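PDB 6QZO: peroxidase from Cellulomonas bogoriensis 69B4 = DSM 16987, which binds heme b and probably uses it, as other DyP-type peroxidases do, to oxidise substrates with hydrogen peroxide. Local coordinates for residues I131-D135 with F357-S361; E290-A296 with R345-L351; R301-F305 with A337-V342. All coordinates share one frame; numbering follows the deposited sequence.

Overall arrangement
The three contacts are nested along the chain: contact 3 (301-305 with 337-342) lies inside the loop closed by contact 2 (290-296 with 345-351), and both lie inside that closed by contact 1 (131-135 with 357-361). Contacts 2 and 3 share helix 340-348, border the heme and have centres about 14 Å apart; a salt bridge between Arg345 and Glu303 joins them. Contact 1, centred about 17 Å from contact 2 and about 20 Å from contact 3, sets a loop of the N-terminal half against strand 356-366 of the C-terminal half. Its Ile131 N probably bonds to Asp347 OD1, so helix 340-348 probably links the heme site to the loop that lies on the sheet edge.

Contact 1: residues I131-D135 with F357-S361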
loop_
_atom_site.group_PDB
_atom_site.type_symbol
_atom_site.label_atom_id
_atom_site.label_comp_id
_atom_site.label_asym_id
_atom_site.label_seq_id
_atom_site.Cartn_x
_atom_site.Cartn_y
_atom_site.Cartn_z
ATOM N N ILE A 131 17.565 21.348 9.039
ATOM C CA ILE A 131 17.113 19.932 9.217
ATOM C C ILE A 131 16.818 19.268 7.868
ATOM O O ILE A 131 16.766 18.030 7.847
ATOM C CB ILE A 131 15.886 19.860 10.142
ATOM C CG1 ILE A 131 14.724 20.711 9.630
ATOM C CG2 ILE A 131 16.286 20.236 11.564
ATOM C CD1 ILE A 131 13.376 20.292 10.173
ATOM N N ASP A 132 16.641 20.043 6.798
ATOM C CA ASP A 132 16.268 19.528 5.451
ATOM C C ASP A 132 17.307 18.527 4.950
ATOM O O ASP A 132 18.473 18.880 4.940
ATOM C CB ASP A 132 16.161 20.668 4.425
ATOM C CG ASP A 132 14.915 21.513 4.550
ATOM O OD1 ASP A 132 14.030 21.128 5.353
ATOM O OD2 ASP A 132 14.834 22.535 3.814
ATOM N N ARG A 133 16.868 17.344 4.521
ATOM C CA ARG A 133 17.671 16.387 3.713
ATOM C C ARG A 133 16.937 16.152 2.400
ATOM O O ARG A 133 16.757 14.995 2.029
ATOM C CB ARG A 133 17.854 15.018 4.397
ATOM C CG ARG A 133 18.735 14.890 5.610
ATOM C CD ARG A 133 19.913 15.852 5.650
ATOM N NE ARG A 133 20.618 15.915 6.922
ATOM C CZ ARG A 133 20.829 17.007 7.688
ATOM N NH1 ARG A 133 20.351 18.202 7.353
ATOM N NH2 ARG A 133 21.517 16.875 8.812
ATOM N N LEU A 134 16.522 17.230 1.725
ATOM C CA LEU A 134 15.544 17.176 0.610
ATOM C C LEU A 134 16.148 16.469 -0.595
ATOM O O LEU A 134 17.222 16.891 -1.065
ATOM C CB LEU A 134 15.083 18.591 0.254
ATOM C CG LEU A 134 14.282 19.313 1.342
ATOM C CD1 LEU A 134 13.867 20.686 0.871
ATOM C CD2 LEU A 134 13.074 18.490 1.771
ATOM N N ASP A 135 15.464 15.413 -1.043
ATOM C CA ASP A 135 15.737 14.647 -2.280
ATOM C C ASP A 135 14.873 15.223 -3.404
ATOM O O ASP A 135 13.656 15.090 -3.359
ATOM C CB ASP A 135 15.430 13.163 -2.049
ATOM C CG ASP A 135 15.723 12.274 -3.248
ATOM O OD1 ASP A 135 16.033 12.804 -4.327
ATOM O OD2 ASP A 135 15.618 11.072 -3.111
ATOM N N PHE A 357 13.579 13.399 9.724
ATOM C CA PHE A 357 14.248 14.330 8.787
ATOM C C PHE A 357 13.415 14.468 7.520
ATOM O O PHE A 357 12.900 13.494 6.995
ATOM C CB PHE A 357 15.713 13.939 8.565
ATOM C CG PHE A 357 15.995 12.530 8.094
ATOM C CD1 PHE A 357 16.247 11.511 9.000
ATOM C CD2 PHE A 357 16.088 12.246 6.737
ATOM C CE1 PHE A 357 16.506 10.220 8.559
ATOM C CE2 PHE A 357 16.376 10.954 6.294
ATOM C CZ PHE A 357 16.583 9.939 7.204
ATOM N N PRO A 358 13.217 15.712 7.010
ATOM C CA PRO A 358 12.456 15.922 5.782
ATOM C C PRO A 358 13.284 15.486 4.569
ATOM O O PRO A 358 14.419 15.913 4.465
ATOM C CB PRO A 358 12.208 17.441 5.755
ATOM C CG PRO A 358 12.675 17.957 7.093
ATOM C CD PRO A 358 13.721 16.978 7.573
ATOM N N VAL A 359 12.700 14.657 3.701
ATOM C CA VAL A 359 13.370 14.171 2.453
ATOM C C VAL A 359 12.615 14.669 1.211
ATOM O O VAL A 359 13.144 14.469 0.102
ATOM C CB VAL A 359 13.551 12.643 2.459
ATOM C CG1 VAL A 359 14.501 12.228 3.576
ATOM C CG2 VAL A 359 12.234 11.886 2.567
ATOM N N GLY A 360 11.477 15.340 1.385
ATOM C CA GLY A 360 10.687 15.900 0.275
ATOM C C GLY A 360 9.880 17.104 0.712
ATOM O O GLY A 360 9.366 17.075 1.842
ATOM N N SER A 361 9.764 18.109 -0.166
ATOM C CA SER A 361 9.005 19.360 0.086
ATOM C C SER A 361 8.335 19.830 -1.204
ATOM O O SER A 361 9.038 19.982 -2.255
ATOM C CB SER A 361 9.878 20.447 0.646
ATOM O OG SER A 361 9.064 21.441 1.282
#
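Pro358 and Val359 lie on strand 356-366, the outermost strand, within this chain, of the antiparallel sheet of the C-terminal ferredoxin-like (dimeric alpha/beta-barrel) domain, and Ile131 to Asp135 cross it as a loop. Two backbone bonds hold the loop down: Arg133 N to Pro358 O (2.8 Å) and Asp135 N to Val359 O (2.8 Å). Loop residues two apart thus reach consecutive strand residues, at the place where Val359 and Gly360 both face Arg235 of strand 229-238 in a classic beta bulge. Packing is dense around the proline ring. Pro358 CD rests 3.2 Å from Ile131 O, while Pro358 CG meets Ile131 CD1 at 3.9 Å, the two side chains crossing at about a right angle. Asp132 OD1 also touches this ring, but its salt bridge is with Arg234 NH2; Arg234 NH1 in turn bonds to Ser361 OG, and Asp132 OD2 accepts from Phe129 N. Leu134 packs farther along the strand, its CD2 3.6 Å from Gly360 N and both methyls near Ser361 CB. The side of Arg133 is looser and open to solvent. Here the arginine chain bends at chi2 (-31°), leaving CG 3.9 Å from Phe357 CD2 before the guanidinium leads away from the strand. That group turns back on its own loop, bonding to Gly130 O and, nearly straight at 168°, from NH1 to Asp132 O at 3.1 Å.

Contact 2: residues E290-A296 with R345-L351; sequences EAHIRRA and RLDAADL. With HEM (protoporphyrin IX containing Fe), chain I.
The proximal heme site of this DyP-type peroxidase is assembled where His292, the axial ligand, meets Asp350. The imidazole, with CG anti to the backbone N (chi1 -176°), points NE2 at the heme iron (2.1 Å) and ND1 back at the carboxylate. ND1 donates to Asp350 OD2 at 2.7 Å, on its syn side; ring and carboxylate are nearly coplanar, 17° apart, so the bond fixes the rotation of the imidazole. The other oxygen, OD1, accepts from Leu352 N. Leu346 wedges in beside the ring, its CD1 3.7 Å from both His292 CE1 and HEM C3C, while its CD2 lies against Arg295 CB. Behind this site two arginines exchange bonds with each other's backbone. Arg295, bent at chi2 and chi3, curls onto the C-terminal end of helix 340-348 and gives NE to Ala349 O (2.8 Å) and NH2 to Arg345 O (2.9 Å). Ala349 CB covers one face of its guanidinium and Arg345 CG the opposite face. Ala349 N reaches Arg345 O from the other side of the carbonyl plane, so two donors grip that oxygen. In return Arg345 NE donates to Arg295 O at 2.9 Å, with the guanidinium planes 86° apart. Leu351 N to Glu290 O (2.9 Å) ties the two segments together just beyond. Hydrogen bonding of ND1 to a carboxylate would be expected to enrich the imidazole in electrons and strengthen NE2 as an iron ligand, as in other heme peroxidases.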
loop_
_atom_site.group_PDB
_atom_site.type_symbol
_atom_site.label_atom_id
_atom_site.label_comp_id
_atom_site.label_asym_id
_atom_site.label_seq_id
_atom_site.Cartn_x
_atom_site.Cartn_y
_atom_site.Cartn_z
ATOM N N GLU A 290 11.868 21.910 24.683
ATOM C CA GLU A 290 12.129 21.552 23.263
ATOM C C GLU A 290 11.237 20.384 22.826
ATOM O O GLU A 290 11.495 19.808 21.766
ATOM C CB GLU A 290 13.617 21.243 23.111
ATOM C CG GLU A 290 14.468 22.501 23.205
ATOM C CD GLU A 290 15.957 22.298 23.045
ATOM O OE1 GLU A 290 16.410 21.126 23.127
ATOM O OE2 GLU A 290 16.637 23.303 22.791
ATOM N N ALA A 291 10.211 20.069 23.608
ATOM C CA ALA A 291 9.181 19.043 23.302
ATOM C C ALA A 291 8.408 19.490 22.057
ATOM O O ALA A 291 8.133 20.701 21.941
ATOM C CB ALA A 291 8.255 18.852 24.470
ATOM N N HIS A 292 8.056 18.543 21.189
ATOM C CA HIS A 292 7.445 18.805 19.862
ATOM C C HIS A 292 6.236 19.733 20.020
ATOM O O HIS A 292 6.120 20.684 19.245
ATOM C CB HIS A 292 7.090 17.480 19.160
ATOM C CG HIS A 292 6.562 17.641 17.770
ATOM N ND1 HIS A 292 7.303 18.214 16.759
ATOM C CD2 HIS A 292 5.372 17.291 17.218
ATOM C CE1 HIS A 292 6.589 18.223 15.644
ATOM N NE2 HIS A 292 5.389 17.652 15.893
ATOM N N ILE A 293 5.345 19.446 20.964
ATOM C CA ILE A 293 4.017 20.125 21.012
ATOM C C ILE A 293 4.182 21.507 21.652
ATOM O O ILE A 293 3.282 22.346 21.477
ATOM C CB ILE A 293 2.956 19.270 21.733
ATOM C CG1 ILE A 293 3.213 19.162 23.239
ATOM C CG2 ILE A 293 2.836 17.915 21.063
ATOM C CD1 ILE A 293 2.026 18.667 24.013
ATOM N N ARG A 294 5.269 21.736 22.382
ATOM C CA ARG A 294 5.582 23.087 22.907
ATOM C C ARG A 294 6.078 23.942 21.737
ATOM O O ARG A 294 5.581 25.052 21.579
ATOM C CB ARG A 294 6.610 23.014 24.039
ATOM C CG ARG A 294 6.957 24.366 24.637
ATOM C CD ARG A 294 8.089 24.257 25.632
ATOM N NE ARG A 294 7.651 23.657 26.878
ATOM C CZ ARG A 294 7.010 24.301 27.853
ATOM N NH1 ARG A 294 6.703 25.585 27.722
ATOM N NH2 ARG A 294 6.663 23.652 28.960
ATOM N N ARG A 295 7.010 23.418 20.950
ATOM C CA ARG A 295 7.691 24.166 19.863
ATOM C C ARG A 295 6.740 24.352 18.670
ATOM O O ARG A 295 6.934 25.328 17.930
ATOM C CB ARG A 295 8.979 23.439 19.458
ATOM C CG ARG A 295 10.010 23.361 20.567
ATOM C CD ARG A 295 10.552 24.720 20.948
ATOM N NE ARG A 295 11.291 25.322 19.846
ATOM C CZ ARG A 295 11.703 26.584 19.808
ATOM N NH1 ARG A 295 11.437 27.407 20.812
ATOM N NH2 ARG A 295 12.347 27.024 18.750
ATOM N N ALA A 296 5.765 23.455 18.495
ATOM C CA ALA A 296 4.855 23.415 17.325
ATOM C C ALA A 296 3.579 24.215 17.604
ATOM O O ALA A 296 2.901 24.602 16.624
ATOM C CB ALA A 296 4.536 21.989 16.978
ATOM N N ARG A 345 10.371 27.458 13.558
ATOM C CA ARG A 345 10.517 27.301 15.028
ATOM C C ARG A 345 10.997 25.875 15.347
ATOM O O ARG A 345 11.880 25.743 16.222
ATOM C CB ARG A 345 9.223 27.676 15.759
ATOM C CG ARG A 345 9.417 27.975 17.242
ATOM C CD ARG A 345 8.285 28.803 17.831
ATOM N NE ARG A 345 7.010 28.175 17.535
ATOM C CZ ARG A 345 5.998 28.695 16.815
ATOM N NH1 ARG A 345 6.019 29.924 16.303
ATOM N NH2 ARG A 345 4.900 27.955 16.668
ATOM N N LEU A 346 10.491 24.858 14.635
ATOM C CA LEU A 346 10.935 23.448 14.813
ATOM C C LEU A 346 12.378 23.289 14.324
ATOM O O LEU A 346 13.130 22.550 14.966
ATOM C CB LEU A 346 10.009 22.497 14.054
ATOM C CG LEU A 346 8.553 22.514 14.512
ATOM C CD1 LEU A 346 7.810 21.322 13.944
ATOM C CD2 LEU A 346 8.454 22.539 16.038
ATOM N N ASP A 347 12.750 23.950 13.228
ATOM C CA ASP A 347 14.145 23.906 12.725
ATOM C C ASP A 347 15.079 24.417 13.827
ATOM O O ASP A 347 16.130 23.815 13.998
ATOM C CB ASP A 347 14.336 24.722 11.441
ATOM C CG ASP A 347 15.775 24.741 10.963
ATOM O OD1 ASP A 347 16.305 23.665 10.665
ATOM O OD2 ASP A 347 16.352 25.837 10.908
ATOM N N ALA A 348 14.703 25.497 14.522
ATOM C CA ALA A 348 15.543 26.173 15.543
ATOM C C ALA A 348 15.744 25.239 16.747
ATOM O O ALA A 348 16.883 25.168 17.244
ATOM C CB ALA A 348 14.938 27.493 15.949
ATOM N N ALA A 349 14.701 24.533 17.190
ATOM C CA ALA A 349 14.773 23.547 18.292
ATOM C C ALA A 349 13.522 22.664 18.323
ATOM O O ALA A 349 12.408 23.195 18.381
ATOM C CB ALA A 349 14.971 24.254 19.616
ATOM N N ASP A 350 13.732 21.347 18.315
ATOM C CA ASP A 350 12.695 20.301 18.509
ATOM C C ASP A 350 13.416 18.977 18.790
ATOM O O ASP A 350 14.225 18.571 17.950
ATOM C CB ASP A 350 11.763 20.209 17.294
ATOM C CG ASP A 350 10.618 19.231 17.478
ATOM O OD1 ASP A 350 10.540 18.603 18.553
ATOM O OD2 ASP A 350 9.819 19.081 16.536
ATOM N N LEU A 351 13.140 18.333 19.928
ATOM C CA LEU A 351 13.782 17.041 20.310
ATOM C C LEU A 351 13.536 15.993 19.210
ATOM O O LEU A 351 14.440 15.191 18.931
ATOM C CB LEU A 351 13.211 16.581 21.652
ATOM C CG LEU A 351 13.687 17.357 22.881
ATOM C CD1 LEU A 351 12.990 16.813 24.121
ATOM C CD2 LEU A 351 15.209 17.295 23.035
HETATM C CHA HEM I . 1.586 17.606 17.017
HETATM C CHB HEM I . 4.148 13.851 15.437
HETATM C CHC HEM I . 6.217 16.677 12.110
HETATM C CHD HEM I . 3.356 20.329 13.418
HETATM C C1A HEM I . 2.132 16.359 16.884
HETATM C C2A HEM I . 1.898 15.279 17.785
HETATM C C3A HEM I . 2.635 14.228 17.342
HETATM C C4A HEM I . 3.290 14.644 16.162
HETATM C CMA HEM I . 2.740 12.849 17.963
HETATM C CAA HEM I . 1.045 15.302 19.041
HETATM C CBA HEM I . -0.417 14.928 18.800
HETATM C CGA HEM I . -1.101 16.041 18.076
HETATM O O1A HEM I . -1.132 15.975 16.815
HETATM O O2A HEM I . -1.603 17.002 18.725
HETATM C C1B HEM I . 4.932 14.327 14.394
HETATM C C2B HEM I . 5.855 13.491 13.708
HETATM C C3B HEM I . 6.458 14.282 12.760
HETATM C C4B HEM I . 5.858 15.613 12.923
HETATM C CMB HEM I . 6.096 12.008 13.975
HETATM C CAB HEM I . 7.437 13.950 11.707
HETATM C CBB HEM I . 7.751 12.704 11.352
HETATM C C1C HEM I . 5.622 17.916 12.155
HETATM C C2C HEM I . 5.968 18.977 11.320
HETATM C C3C HEM I . 5.177 20.049 11.662
HETATM C C4C HEM I . 4.316 19.608 12.745
HETATM C CMC HEM I . 7.008 19.023 10.235
HETATM C CAC HEM I . 5.382 21.294 10.876
HETATM C CBC HEM I . 4.733 22.415 11.030
HETATM C C1D HEM I . 2.638 19.851 14.533
HETATM C C2D HEM I . 1.644 20.679 15.243
HETATM C C3D HEM I . 1.167 19.932 16.255
HETATM C C4D HEM I . 1.869 18.643 16.141
HETATM C CMD HEM I . 1.217 22.113 14.980
HETATM C CAD HEM I . 0.113 20.355 17.285
HETATM C CBD HEM I . 0.781 21.011 18.511
HETATM C CGD HEM I . -0.171 21.525 19.586
HETATM O O1D HEM I . -0.758 22.620 19.446
HETATM O O2D HEM I . -0.364 20.883 20.656
HETATM N NA HEM I . 2.983 15.953 15.899
HETATM N NB HEM I . 4.971 15.567 13.905
HETATM N NC HEM I . 4.636 18.295 13.017
HETATM N ND HEM I . 2.727 18.647 15.115
HETATM FE FE HEM I . 3.818 17.192 14.595
#

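Contact 3: residues R301-F305 with A337-V342; sequences REETF and AQFTPV. With HEM (protoporphyrin IX containing Fe), chain I.
Glu303, the centre of an inverse gamma turn closed by Thr304 N to Glu302 O, comes closest to the helical segment at Gln338, their CA atoms 4.4 Å apart. The Gln338 side chain, extended beyond CG, reaches across the turn, and NE2 donates to Glu302 O at 3.3 Å, in the carbonyl plane and on a lone pair; a second, weak bond goes to Thr304 O. Outside the pair, NE2 also serves Leu214 O and OE1 accepts from Asp334 N, leaving the amide little freedom to flip. A leucine here would probably leave Glu302 O with just the turn's own N-H from Thr304, and Thr304 O without its weak donor. On the outer side a water donates to both Glu302 OE2 and Ala337 O, each at 2.9 Å. Glu303 OE2 touches Pro341 CB at 3.7 Å, the two side chains crossing at a slant, while its OE1 forms a salt bridge with Arg345 NH1. The apolar side centres on Phe305. With CG opposite its backbone N (chi1 178°), Phe339 extends its ring to Phe305 and the heme vinyl, giving an edge-to-face pair, tilted rather than perpendicular, with centroids 5.2 Å apart and planes at 56°; Phe339 CD1 stands over the Phe305 ring centre. Val342 CG2 meets the edge of the same ring, 3.8 Å from Phe305 CE2. All three residues line the heme pocket around the vinyl carbon CBC, which lies 3.4 Å from Val342 CG1 and 3.5 Å from Phe339 CE1. Phe305 leads directly into strand 306-314, and both phenylalanines pack on Thr330 of the neighbouring strand 323-332, so the aromatic pair fills the corner between this sheet, the short helix 335-338 and the start of helix 340-348.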
loop_
_atom_site.group_PDB
_atom_site.type_symbol
_atom_site.label_atom_id
_atom_site.label_comp_id
_atom_site.label_asym_id
_atom_site.label_seq_id
_atom_site.Cartn_x
_atom_site.Cartn_y
_atom_site.Cartn_z
ATOM N N ARG A 301 -2.443 33.581 16.596
ATOM C CA ARG A 301 -3.675 32.902 16.117
ATOM C C ARG A 301 -3.401 32.203 14.774
ATOM O O ARG A 301 -3.846 31.035 14.633
ATOM C CB ARG A 301 -4.828 33.887 15.961
ATOM C CG ARG A 301 -6.057 33.266 15.312
ATOM C CD ARG A 301 -7.326 34.044 15.590
ATOM N NE ARG A 301 -8.453 33.283 15.062
ATOM C CZ ARG A 301 -8.854 33.288 13.789
ATOM N NH1 ARG A 301 -8.237 34.036 12.883
ATOM N NH2 ARG A 301 -9.893 32.557 13.425
ATOM N N GLU A 302 -2.691 32.854 13.848
ATOM C CA GLU A 302 -2.605 32.405 12.430
ATOM C C GLU A 302 -1.566 31.284 12.260
ATOM O O GLU A 302 -1.599 30.640 11.196
ATOM C CB GLU A 302 -2.367 33.593 11.487
ATOM C CG GLU A 302 -1.032 34.296 11.647
ATOM C CD GLU A 302 -0.911 35.398 12.679
ATOM O OE1 GLU A 302 -1.968 35.776 13.265
ATOM O OE2 GLU A 302 0.243 35.858 12.893
ATOM N N GLU A 303 -0.727 31.018 13.267
ATOM C CA GLU A 303 0.363 30.005 13.201
ATOM C C GLU A 303 -0.205 28.598 13.483
ATOM O O GLU A 303 0.288 27.913 14.392
ATOM C CB GLU A 303 1.482 30.367 14.180
ATOM C CG GLU A 303 2.243 31.607 13.784
ATOM C CD GLU A 303 3.426 31.901 14.691
ATOM O OE1 GLU A 303 3.507 31.256 15.758
ATOM O OE2 GLU A 303 4.286 32.741 14.318
ATOM N N THR A 304 -1.178 28.180 12.677
ATOM C CA THR A 304 -1.902 26.890 12.754
ATOM C C THR A 304 -2.275 26.479 11.327
ATOM O O THR A 304 -2.210 27.342 10.420
ATOM C CB THR A 304 -3.093 27.012 13.709
ATOM O OG1 THR A 304 -3.656 25.719 13.951
ATOM C CG2 THR A 304 -4.161 27.939 13.182
ATOM N N PHE A 305 -2.619 25.213 11.118
ATOM C CA PHE A 305 -2.954 24.654 9.788
ATOM C C PHE A 305 -3.645 23.304 9.993
ATOM O O PHE A 305 -3.473 22.693 11.072
ATOM C CB PHE A 305 -1.692 24.542 8.920
ATOM C CG PHE A 305 -0.458 24.135 9.678
ATOM C CD1 PHE A 305 -0.208 22.803 9.967
ATOM C CD2 PHE A 305 0.422 25.094 10.147
ATOM C CE1 PHE A 305 0.908 22.435 10.703
ATOM C CE2 PHE A 305 1.535 24.726 10.882
ATOM C CZ PHE A 305 1.779 23.397 11.153
ATOM N N ALA A 337 2.647 32.833 6.118
ATOM C CA ALA A 337 2.110 33.444 7.355
ATOM C C ALA A 337 1.809 32.370 8.417
ATOM O O ALA A 337 1.843 32.711 9.620
ATOM C CB ALA A 337 0.872 34.241 7.028
ATOM N N GLN A 338 1.516 31.132 8.011
ATOM C CA GLN A 338 0.855 30.112 8.873
ATOM C C GLN A 338 1.782 28.908 9.095
ATOM O O GLN A 338 2.075 28.607 10.276
ATOM C CB GLN A 338 -0.490 29.717 8.255
ATOM C CG GLN A 338 -1.441 30.902 8.087
ATOM C CD GLN A 338 -2.831 30.464 7.706
ATOM O OE1 GLN A 338 -3.270 30.659 6.573
ATOM N NE2 GLN A 338 -3.522 29.834 8.647
ATOM N N PHE A 339 2.251 28.258 8.030
ATOM C CA PHE A 339 3.070 27.019 8.130
ATOM C C PHE A 339 4.532 27.365 8.429
ATOM O O PHE A 339 5.082 26.894 9.450
ATOM C CB PHE A 339 2.956 26.154 6.871
ATOM C CG PHE A 339 3.820 24.918 6.926
ATOM C CD1 PHE A 339 3.376 23.766 7.550
ATOM C CD2 PHE A 339 5.097 24.926 6.380
ATOM C CE1 PHE A 339 4.177 22.636 7.605
ATOM C CE2 PHE A 339 5.904 23.794 6.459
ATOM C CZ PHE A 339 5.440 22.647 7.064
ATOM N N THR A 340 5.144 28.163 7.564
ATOM C CA THR A 340 6.611 28.413 7.535
ATOM C C THR A 340 7.134 28.910 8.880
ATOM O O THR A 340 8.226 28.521 9.281
ATOM C CB THR A 340 6.955 29.366 6.394
ATOM O OG1 THR A 340 6.460 28.692 5.240
ATOM C CG2 THR A 340 8.428 29.664 6.279
ATOM N N PRO A 341 6.437 29.816 9.597
ATOM C CA PRO A 341 6.884 30.241 10.922
ATOM C C PRO A 341 6.944 29.086 11.934
ATOM O O PRO A 341 7.809 29.109 12.801
ATOM C CB PRO A 341 5.836 31.285 11.350
ATOM C CG PRO A 341 5.265 31.779 10.033
ATOM C CD PRO A 341 5.230 30.539 9.163
ATOM N N VAL A 342 6.042 28.103 11.806
ATOM C CA VAL A 342 6.037 26.898 12.695
ATOM C C VAL A 342 7.219 26.008 12.296
ATOM O O VAL A 342 8.028 25.663 13.184
ATOM C CB VAL A 342 4.703 26.137 12.658
ATOM C CG1 VAL A 342 4.788 24.840 13.444
ATOM C CG2 VAL A 342 3.551 26.994 13.161
HETATM C CHA HEM I . 1.586 17.606 17.017
HETATM C CHB HEM I . 4.148 13.851 15.437
HETATM C CHC HEM I . 6.217 16.677 12.110
HETATM C CHD HEM I . 3.356 20.329 13.418
HETATM C C1A HEM I . 2.132 16.359 16.884
HETATM C C2A HEM I . 1.898 15.279 17.785
HETATM C C3A HEM I . 2.635 14.228 17.342
HETATM C C4A HEM I . 3.290 14.644 16.162
HETATM C CMA HEM I . 2.740 12.849 17.963
HETATM C CAA HEM I . 1.045 15.302 19.041
HETATM C CBA HEM I . -0.417 14.928 18.800
HETATM C CGA HEM I . -1.101 16.041 18.076
HETATM O O1A HEM I . -1.132 15.975 16.815
HETATM O O2A HEM I . -1.603 17.002 18.725
HETATM C C1B HEM I . 4.932 14.327 14.394
HETATM C C2B HEM I . 5.855 13.491 13.708
HETATM C C3B HEM I . 6.458 14.282 12.760
HETATM C C4B HEM I . 5.858 15.613 12.923
HETATM C CMB HEM I . 6.096 12.008 13.975
HETATM C CAB HEM I . 7.437 13.950 11.707
HETATM C CBB HEM I . 7.751 12.704 11.352
HETATM C C1C HEM I . 5.622 17.916 12.155
HETATM C C2C HEM I . 5.968 18.977 11.320
HETATM C C3C HEM I . 5.177 20.049 11.662
HETATM C C4C HEM I . 4.316 19.608 12.745
HETATM C CMC HEM I . 7.008 19.023 10.235
HETATM C CAC HEM I . 5.382 21.294 10.876
HETATM C CBC HEM I . 4.733 22.415 11.030
HETATM C C1D HEM I . 2.638 19.851 14.533
HETATM C C2D HEM I . 1.644 20.679 15.243
HETATM C C3D HEM I . 1.167 19.932 16.255
HETATM C C4D HEM I . 1.869 18.643 16.141
HETATM C CMD HEM I . 1.217 22.113 14.980
HETATM C CAD HEM I . 0.113 20.355 17.285
HETATM C CBD HEM I . 0.781 21.011 18.511
HETATM C CGD HEM I . -0.171 21.525 19.586
HETATM O O1D HEM I . -0.758 22.620 19.446
HETATM O O2D HEM I . -0.364 20.883 20.656
HETATM N NA HEM I . 2.983 15.953 15.899
HETATM N NB HEM I . 4.971 15.567 13.905
HETATM N NC HEM I . 4.636 18.295 13.017
HETATM N ND HEM I . 2.727 18.647 15.115
HETATM FE FE HEM I . 3.818 17.192 14.595
HETATM O O HOH W 1 2.269 35.233 10.915
#